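Local structure of ammonium transporter (Kuenenia stuttgartiensis, 6EU6) at residues Ile6-Ala17 and Thr91-Val102; Asn285-Ile295 and Cys336-Tyr345. The protein probably senses ammonium at the membrane for signalling through a histidine kinase, as a trimeric member of the ammonium transporter family. All blocks are in the same frame, centred on the assembly; numbering follows the deposited sequence.

Contact 1 of 2, residues Ile6-Ala17 and Thr91-Val102; sequences ININHLWVIMAA and TLSYSFFFFQMV
His-10 carries the polar part of this contact. Its CG lies anti to the carbonyl carbon (chi1 -79°), which turns the ring toward the start of helix 93-114 and sets His-10 ND1 2.7 Å from Ser-95 OG. The bond is nearly straight (173°) and runs in the ring plane, with the hydroxyl at the edge. The other ring nitrogen, His-10 NE2, gives a weak, strongly bent bond to Thr-91 O at 3.1 Å. A histidine suits this buried place because both nitrogens can find polar partners, firmly at ND1 and only weakly at NE2, and the ND1 bond probably limits rotation of the ring, while its flat surface still accepts a hydrocarbon: Leu-92 CD2 stands over the ring centre, 3.8 Å from the centroid, in a CH-pi contact.

The other methyl of Leu-92 continues the apolar layer. Leu-92 CD1 meets Val-13 CG2 tip to tip at 3.6 Å, while Val-13 CG1 turns to Phe-99 CB, so the branched valine fills two directions at once. Further along, the small Ala-17 lets the backbones close in, its CA only 4.7 Å from Phe-99 CA. The Ala-17 CB methyl touches Phe-98 CD2 at 3.7 Å and also lies at the edge of the Phe-99 ring. Ile-14 CD1 reaches Phe-98 CD2 as well, the two side chains crossing at about a right angle, and that same phenylalanine meets Phe-221 of the second subunit edge-to-face.

Helices 6-17 and 93-102 run in nearly the same direction, their axes 8.7 Å apart and inclined by 20°. Leu-11 and Met-15 on helix 2-34 pack against their counterparts in the third subunit. The arrangement is that of a membrane helix bundle in the trimeric Amt fold, in which helix 2-34 joins its own subunit to its neighbours.

Contact 2 of 2, residues Asn285-Ile295 and Cys336-Tyr345; sequences NMVTPVSAVAI and CVAIFAQKSY. With MES (2-(N-morpholino)-ethanesulfonic acid), chain C.
Met-286 lies along one face of the Tyr-345 ring, touching it with both ends of its side chain. Met-286 CB is 3.7 Å from the ring centroid, and the chain, bent at its last torsion (chi3 52°), brings CE back to within 3.5 Å of Tyr-345 CD1; the sulfur stands obliquely in a Met-aromatic contact. A flexible, unbranched methionine can make this hook, and the small Ala-341 packs its CB against Met-286 CG and SD.

Its backbone is held too: Gln-342 N donates to Met-286 O at 2.8 Å, a nearly straight bond. Beside the helix ends, a water accepts a hydrogen bond from Thr-288 N and donates to Phe-340 O at 2.6 Å, and it is also bonded to Ser-291 OG at 2.7 Å. It thereby ties the start of helix 289-312 to the last carbonyl of helix 322-340. The Phe-340 ring fills the gap between these helices, with Ile-295 CG1 over one face and Ser-291 CB against Phe-340 CD1.

At the outer end, Tyr-345 OH lies 2.5 Å from O3S of a MES buffer molecule, probably picked up during crystallisation, so short that the details of this bond are doubtful.

Around the contact, Arg-353 of helix 353-385 binds the carbonyls of Ala-338 and Ala-341, helix 266-280 packs on Ala-292 and Ile-295, and helix 234-261 lies against Pro-289 and Val-293.

Contacts 1 and 2 do not touch: their centres are 25 Å apart and their nearest atoms about 10 Å. Contact 1 pairs two helices of similar direction, whereas contact 2 joins the start of one helix to the end of another. Both reach the third subunit, contact 1 through the helix 2-34 residues Ile-8, Leu-11, Trp-12 and Met-15, contact 2 through Pro-289 and Val-290, which pack on Phe-59 of that subunit. Within the chain itself, Phe-59 touches Phe-97 and Met-101 of contact 1. Each contact also has a buffer molecule nearby: the Phe-99 side chain is about 5 Å from one MES, and a different one meets Tyr-345.

Contact 1 of 2, residues Ile6-Ala17 and Thr91-Val102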
# COMPACT_ATOMS: atom_id res chain seq x y z
N ILE A 6 16.65 21.08 -3.14
CA ILE A 6 16.43 20.35 -4.38
C ILE A 6 16.34 18.84 -4.09
O ILE A 6 15.48 18.17 -4.66
CB ILE A 6 17.53 20.61 -5.40
CG1 ILE A 6 17.37 22.02 -6.02
CG2 ILE A 6 17.47 19.57 -6.52
CD1 ILE A 6 18.55 22.45 -6.90
N ASN A 7 17.21 18.34 -3.21
CA ASN A 7 17.18 16.93 -2.79
C ASN A 7 15.88 16.52 -2.10
O ASN A 7 15.35 15.48 -2.37
CB ASN A 7 18.32 16.58 -1.84
CG ASN A 7 19.63 16.43 -2.56
OD1 ASN A 7 19.62 16.37 -3.78
ND2 ASN A 7 20.74 16.38 -1.82
N ILE A 8 15.39 17.37 -1.23
CA ILE A 8 14.12 17.15 -0.51
C ILE A 8 12.96 17.12 -1.55
O ILE A 8 12.00 16.39 -1.39
CB ILE A 8 13.94 18.32 0.44
CG1 ILE A 8 14.90 18.14 1.61
CG2 ILE A 8 12.55 18.48 0.94
CD1 ILE A 8 15.02 19.40 2.45
N ASN A 9 13.08 17.96 -2.58
CA ASN A 9 12.03 18.12 -3.56
C ASN A 9 11.97 16.88 -4.45
O ASN A 9 10.87 16.37 -4.75
CB ASN A 9 12.27 19.35 -4.42
CG ASN A 9 11.96 20.63 -3.72
OD1 ASN A 9 11.42 20.71 -2.63
ND2 ASN A 9 12.37 21.68 -4.34
N HIS A 10 13.12 16.34 -4.80
CA HIS A 10 13.20 15.02 -5.44
C HIS A 10 12.58 13.92 -4.62
O HIS A 10 11.80 13.14 -5.11
CB HIS A 10 14.64 14.60 -5.75
CG HIS A 10 15.20 15.23 -6.97
ND1 HIS A 10 14.95 14.75 -8.23
CD2 HIS A 10 16.09 16.23 -7.13
CE1 HIS A 10 15.59 15.47 -9.12
NE2 HIS A 10 16.28 16.38 -8.48
N LEU A 11 12.94 13.87 -3.35
CA LEU A 11 12.44 12.86 -2.48
C LEU A 11 10.90 12.87 -2.47
O LEU A 11 10.27 11.79 -2.59
CB LEU A 11 12.99 13.05 -1.08
CG LEU A 11 12.50 12.10 0.02
CD1 LEU A 11 12.68 10.65 -0.40
CD2 LEU A 11 13.24 12.41 1.32
N TRP A 12 10.30 14.07 -2.31
CA TRP A 12 8.85 14.12 -2.19
C TRP A 12 8.20 13.75 -3.54
O TRP A 12 7.29 12.89 -3.60
CB TRP A 12 8.37 15.45 -1.69
CG TRP A 12 6.85 15.63 -1.75
CD1 TRP A 12 6.17 16.70 -2.27
CD2 TRP A 12 5.83 14.72 -1.29
NE1 TRP A 12 4.84 16.52 -2.17
CE2 TRP A 12 4.59 15.32 -1.55
CE3 TRP A 12 5.86 13.42 -0.68
CZ2 TRP A 12 3.36 14.70 -1.24
CZ3 TRP A 12 4.64 12.78 -0.38
CH2 TRP A 12 3.39 13.45 -0.66
N VAL A 13 8.68 14.33 -4.64
CA VAL A 13 8.07 14.08 -5.93
C VAL A 13 8.13 12.60 -6.25
O VAL A 13 7.19 12.03 -6.77
CB VAL A 13 8.68 14.99 -7.00
CG1 VAL A 13 8.23 14.59 -8.39
CG2 VAL A 13 8.26 16.44 -6.73
N ILE A 14 9.25 11.95 -5.95
CA ILE A 14 9.41 10.53 -6.29
C ILE A 14 8.55 9.66 -5.37
O ILE A 14 7.89 8.71 -5.83
CB ILE A 14 10.92 10.10 -6.40
CG1 ILE A 14 11.10 8.95 -7.33
CG2 ILE A 14 11.44 9.67 -5.07
CD1 ILE A 14 10.91 9.24 -8.79
N MET A 15 8.47 10.02 -4.11
CA MET A 15 7.56 9.30 -3.19
C MET A 15 6.09 9.41 -3.65
O MET A 15 5.35 8.42 -3.71
CB MET A 15 7.70 9.81 -1.75
CG MET A 15 8.58 8.98 -0.82
SD MET A 15 7.97 7.20 -0.71
CE MET A 15 6.21 7.05 -0.96
N ALA A 16 5.67 10.63 -3.96
CA ALA A 16 4.33 10.87 -4.50
C ALA A 16 4.12 10.09 -5.75
O ALA A 16 3.04 9.55 -5.95
CB ALA A 16 4.14 12.36 -4.75
N ALA A 17 5.12 10.02 -6.61
CA ALA A 17 4.95 9.29 -7.83
C ALA A 17 4.69 7.79 -7.56
O ALA A 17 3.88 7.12 -8.23
CB ALA A 17 6.15 9.47 -8.74
N THR A 91 15.22 21.64 -12.40
CA THR A 91 15.78 20.91 -11.33
C THR A 91 15.33 19.47 -11.01
O THR A 91 16.11 18.73 -10.47
CB THR A 91 15.67 21.84 -10.13
OG1 THR A 91 16.86 22.61 -10.06
CG2 THR A 91 15.42 21.11 -8.87
N LEU A 92 14.11 19.06 -11.37
CA LEU A 92 13.61 17.75 -10.99
C LEU A 92 13.84 16.55 -11.90
O LEU A 92 13.57 15.44 -11.54
CB LEU A 92 12.15 17.84 -10.64
CG LEU A 92 11.88 18.58 -9.35
CD1 LEU A 92 10.49 18.34 -8.87
CD2 LEU A 92 12.86 18.16 -8.31
N SER A 93 14.33 16.82 -13.08
CA SER A 93 14.65 15.82 -14.09
C SER A 93 13.90 14.49 -14.11
O SER A 93 12.75 14.46 -14.40
CB SER A 93 16.16 15.62 -14.16
OG SER A 93 16.67 15.01 -13.02
N TYR A 94 14.56 13.41 -13.76
CA TYR A 94 13.95 12.10 -13.77
C TYR A 94 12.76 11.96 -12.84
O TYR A 94 11.85 11.27 -13.16
CB TYR A 94 14.97 11.03 -13.47
CG TYR A 94 16.06 11.02 -14.46
CD1 TYR A 94 15.86 10.51 -15.71
CD2 TYR A 94 17.26 11.58 -14.17
CE1 TYR A 94 16.85 10.52 -16.63
CE2 TYR A 94 18.27 11.59 -15.09
CZ TYR A 94 18.04 11.06 -16.32
OH TYR A 94 19.03 11.07 -17.23
N SER A 95 12.81 12.61 -11.70
CA SER A 95 11.72 12.55 -10.74
C SER A 95 10.46 13.13 -11.37
O SER A 95 9.43 12.55 -11.31
CB SER A 95 12.13 13.26 -9.47
OG SER A 95 13.32 12.69 -9.00
N PHE A 96 10.59 14.30 -11.96
CA PHE A 96 9.50 14.95 -12.68
C PHE A 96 9.01 14.02 -13.77
O PHE A 96 7.82 13.86 -13.99
CB PHE A 96 9.98 16.23 -13.30
CG PHE A 96 8.91 16.96 -14.03
CD1 PHE A 96 8.02 17.79 -13.35
CD2 PHE A 96 8.78 16.82 -15.39
CE1 PHE A 96 7.04 18.49 -14.07
CE2 PHE A 96 7.79 17.50 -16.11
CZ PHE A 96 6.94 18.35 -15.45
N PHE A 97 9.94 13.45 -14.53
CA PHE A 97 9.59 12.58 -15.63
C PHE A 97 8.74 11.37 -15.16
O PHE A 97 7.71 11.05 -15.78
CB PHE A 97 10.85 12.08 -16.30
CG PHE A 97 10.63 11.43 -17.60
CD1 PHE A 97 10.35 10.09 -17.69
CD2 PHE A 97 10.79 12.15 -18.77
CE1 PHE A 97 10.15 9.47 -18.91
CE2 PHE A 97 10.64 11.52 -19.99
CZ PHE A 97 10.28 10.18 -20.06
N PHE A 98 9.14 10.75 -14.04
CA PHE A 98 8.43 9.58 -13.61
C PHE A 98 7.06 9.94 -13.05
O PHE A 98 6.09 9.21 -13.28
CB PHE A 98 9.25 8.80 -12.57
CG PHE A 98 8.59 7.50 -12.16
CD1 PHE A 98 8.20 6.55 -13.11
CD2 PHE A 98 8.24 7.29 -10.85
CE1 PHE A 98 7.50 5.40 -12.75
CE2 PHE A 98 7.56 6.13 -10.48
CZ PHE A 98 7.20 5.18 -11.43
N PHE A 99 7.03 11.03 -12.30
CA PHE A 99 5.78 11.62 -11.82
C PHE A 99 4.77 11.86 -12.94
O PHE A 99 3.63 11.40 -12.89
CB PHE A 99 6.08 12.88 -11.03
CG PHE A 99 4.87 13.45 -10.29
CD1 PHE A 99 4.43 12.91 -9.11
CD2 PHE A 99 4.19 14.53 -10.79
CE1 PHE A 99 3.31 13.47 -8.41
CE2 PHE A 99 3.11 15.10 -10.10
CZ PHE A 99 2.64 14.54 -8.92
N GLN A 100 5.24 12.43 -14.04
CA GLN A 100 4.34 12.69 -15.12
C GLN A 100 4.02 11.37 -15.84
O GLN A 100 2.95 11.25 -16.37
CB GLN A 100 4.94 13.71 -16.10
CG GLN A 100 5.18 15.10 -15.51
CD GLN A 100 3.87 15.77 -15.08
OE1 GLN A 100 2.83 15.50 -15.62
NE2 GLN A 100 3.93 16.61 -14.06
N MET A 101 4.93 10.37 -15.86
CA MET A 101 4.59 9.09 -16.45
C MET A 101 3.41 8.43 -15.73
O MET A 101 2.51 7.88 -16.36
CB MET A 101 5.81 8.14 -16.46
CG MET A 101 5.54 6.78 -17.07
SD MET A 101 7.05 5.75 -17.04
CE MET A 101 7.87 6.59 -18.39
N VAL A 102 3.46 8.42 -14.39
CA VAL A 102 2.37 7.77 -13.69
C VAL A 102 1.05 8.58 -13.83
O VAL A 102 -0.03 8.01 -13.77
CB VAL A 102 2.73 7.41 -12.23
CG1 VAL A 102 3.90 6.42 -12.22
CG2 VAL A 102 3.07 8.61 -11.38

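Contact 2 of 2, residues Asn285-Ile295 and Cys336-Tyr345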
# COMPACT_ATOMS: atom_id res chain seq x y z
N ASN A 285 -4.36 23.00 -4.01
CA ASN A 285 -3.32 23.87 -3.50
C ASN A 285 -3.81 25.31 -3.25
O ASN A 285 -3.07 26.11 -2.67
CB ASN A 285 -2.17 23.94 -4.49
CG ASN A 285 -2.60 24.55 -5.84
OD1 ASN A 285 -3.70 24.30 -6.37
ND2 ASN A 285 -1.73 25.34 -6.41
N MET A 286 -5.03 25.63 -3.64
CA MET A 286 -5.46 27.04 -3.67
C MET A 286 -6.73 27.32 -2.97
O MET A 286 -7.21 28.47 -3.02
CB MET A 286 -5.53 27.59 -5.11
CG MET A 286 -6.37 26.88 -6.11
SD MET A 286 -6.11 27.34 -7.89
CE MET A 286 -4.42 27.15 -8.03
N VAL A 287 -7.26 26.32 -2.28
CA VAL A 287 -8.53 26.47 -1.55
C VAL A 287 -8.27 26.19 -0.08
O VAL A 287 -7.22 25.66 0.28
CB VAL A 287 -9.65 25.56 -2.09
CG1 VAL A 287 -9.84 25.78 -3.57
CG2 VAL A 287 -9.42 24.06 -1.82
N THR A 288 -9.20 26.62 0.75
CA THR A 288 -9.20 26.36 2.20
C THR A 288 -9.90 25.01 2.47
O THR A 288 -10.69 24.52 1.66
CB THR A 288 -10.01 27.48 2.97
OG1 THR A 288 -11.38 27.47 2.55
CG2 THR A 288 -9.42 28.90 2.79
N PRO A 289 -9.67 24.43 3.65
CA PRO A 289 -10.34 23.18 3.92
C PRO A 289 -11.87 23.28 3.87
O PRO A 289 -12.51 22.34 3.37
CB PRO A 289 -9.86 22.82 5.32
CG PRO A 289 -8.54 23.47 5.44
CD PRO A 289 -8.68 24.77 4.68
N VAL A 290 -12.46 24.41 4.32
CA VAL A 290 -13.89 24.55 4.19
C VAL A 290 -14.35 24.60 2.75
O VAL A 290 -15.36 23.99 2.43
CB VAL A 290 -14.50 25.72 5.05
CG1 VAL A 290 -15.97 25.93 4.74
CG2 VAL A 290 -14.40 25.37 6.53
N SER A 291 -13.63 25.25 1.85
CA SER A 291 -14.04 25.20 0.45
C SER A 291 -13.90 23.78 -0.15
O SER A 291 -14.65 23.38 -1.09
CB SER A 291 -13.20 26.13 -0.37
OG SER A 291 -13.22 27.44 0.10
N ALA A 292 -12.89 23.04 0.33
CA ALA A 292 -12.69 21.60 -0.11
C ALA A 292 -13.91 20.81 0.31
O ALA A 292 -14.39 19.99 -0.45
CB ALA A 292 -11.41 21.05 0.46
N VAL A 293 -14.43 21.06 1.52
CA VAL A 293 -15.66 20.44 1.97
C VAL A 293 -16.86 20.79 1.03
O VAL A 293 -17.64 19.92 0.59
CB VAL A 293 -15.93 20.81 3.42
CG1 VAL A 293 -17.37 20.46 3.79
CG2 VAL A 293 -14.98 20.13 4.35
N ALA A 294 -16.99 22.07 0.68
CA ALA A 294 -18.08 22.50 -0.23
C ALA A 294 -17.94 21.86 -1.60
O ALA A 294 -18.93 21.41 -2.19
CB ALA A 294 -18.12 24.00 -0.31
N ILE A 295 -16.73 21.84 -2.14
CA ILE A 295 -16.46 21.19 -3.46
C ILE A 295 -16.85 19.69 -3.41
O ILE A 295 -17.49 19.20 -4.32
CB ILE A 295 -15.02 21.36 -3.93
CG1 ILE A 295 -14.74 22.87 -4.17
CG2 ILE A 295 -14.73 20.52 -5.21
CD1 ILE A 295 -13.26 23.24 -4.24
N CYS A 336 -14.89 24.79 -10.54
CA CYS A 336 -14.80 25.26 -9.12
C CYS A 336 -13.53 26.01 -8.81
O CYS A 336 -13.52 26.82 -7.89
CB CYS A 336 -14.94 24.07 -8.16
SG CYS A 336 -16.63 23.48 -7.90
N VAL A 337 -12.46 25.79 -9.57
CA VAL A 337 -11.31 26.59 -9.43
C VAL A 337 -11.70 28.12 -9.40
O VAL A 337 -11.26 28.90 -8.52
CB VAL A 337 -10.37 26.39 -10.63
CG1 VAL A 337 -9.39 27.58 -10.76
CG2 VAL A 337 -9.62 25.06 -10.53
N ALA A 338 -12.48 28.55 -10.38
CA ALA A 338 -12.91 29.99 -10.45
C ALA A 338 -13.71 30.45 -9.23
O ALA A 338 -13.57 31.60 -8.80
CB ALA A 338 -13.69 30.28 -11.75
N ILE A 339 -14.55 29.57 -8.71
CA ILE A 339 -15.44 29.89 -7.59
C ILE A 339 -14.69 29.93 -6.31
O ILE A 339 -14.94 30.82 -5.52
CB ILE A 339 -16.57 28.90 -7.49
CG1 ILE A 339 -17.27 28.79 -8.83
CG2 ILE A 339 -17.56 29.25 -6.39
CD1 ILE A 339 -17.54 30.13 -9.47
N PHE A 340 -13.73 29.02 -6.12
CA PHE A 340 -13.19 28.82 -4.77
C PHE A 340 -11.77 29.17 -4.54
O PHE A 340 -11.34 29.35 -3.35
CB PHE A 340 -13.39 27.35 -4.30
CG PHE A 340 -14.80 26.96 -4.11
CD1 PHE A 340 -15.46 27.31 -2.95
CD2 PHE A 340 -15.51 26.34 -5.07
CE1 PHE A 340 -16.78 26.99 -2.78
CE2 PHE A 340 -16.81 26.00 -4.92
CZ PHE A 340 -17.48 26.31 -3.76
N ALA A 341 -10.98 29.21 -5.59
CA ALA A 341 -9.58 29.44 -5.44
C ALA A 341 -9.29 30.81 -4.83
O ALA A 341 -10.05 31.77 -5.05
CB ALA A 341 -8.86 29.33 -6.77
N GLN A 342 -8.23 30.85 -4.02
CA GLN A 342 -7.68 32.07 -3.49
C GLN A 342 -7.33 33.01 -4.64
O GLN A 342 -6.69 32.62 -5.63
CB GLN A 342 -6.43 31.76 -2.66
CG GLN A 342 -6.00 32.91 -1.78
CD GLN A 342 -7.15 33.35 -0.91
OE1 GLN A 342 -7.76 32.52 -0.23
NE2 GLN A 342 -7.51 34.65 -0.96
N LYS A 343 -7.73 34.27 -4.52
CA LYS A 343 -7.59 35.20 -5.64
C LYS A 343 -6.17 35.35 -6.20
O LYS A 343 -6.01 35.42 -7.38
CB LYS A 343 -8.27 36.55 -5.38
CG LYS A 343 -9.75 36.52 -5.78
CD LYS A 343 -10.47 37.88 -5.91
CE LYS A 343 -10.71 38.38 -7.34
NZ LYS A 343 -12.13 38.80 -7.57
N SER A 344 -5.15 35.28 -5.38
CA SER A 344 -3.77 35.32 -5.86
C SER A 344 -3.40 34.25 -6.85
O SER A 344 -2.35 34.35 -7.54
CB SER A 344 -2.79 35.21 -4.65
OG SER A 344 -3.26 34.29 -3.67
N TYR A 345 -4.19 33.16 -6.90
CA TYR A 345 -3.92 32.10 -7.87
C TYR A 345 -4.56 32.29 -9.25
O TYR A 345 -4.21 31.58 -10.22
CB TYR A 345 -4.37 30.75 -7.28
CG TYR A 345 -3.45 30.28 -6.24
CD1 TYR A 345 -2.36 29.52 -6.59
CD2 TYR A 345 -3.63 30.61 -4.93
CE1 TYR A 345 -1.48 29.08 -5.66
CE2 TYR A 345 -2.75 30.17 -3.97
CZ TYR A 345 -1.70 29.38 -4.37
OH TYR A 345 -0.77 28.96 -3.50
O1 MES C . 3.55 24.61 -10.61
C2 MES C . 2.37 25.41 -10.47
C3 MES C . 2.23 25.91 -9.04
N4 MES C . 2.36 24.82 -8.07
C5 MES C . 3.48 23.88 -8.30
C6 MES C . 3.54 23.47 -9.75
C7 MES C . 2.59 25.39 -6.72
C8 MES C . 1.26 25.74 -6.07
S MES C . 1.39 26.44 -4.56
O1S MES C . 0.32 25.89 -3.68
O2S MES C . 2.75 26.27 -3.97
O3S MES C . 1.14 27.89 -4.69
O HOH W 1 -11.03 28.73 -0.87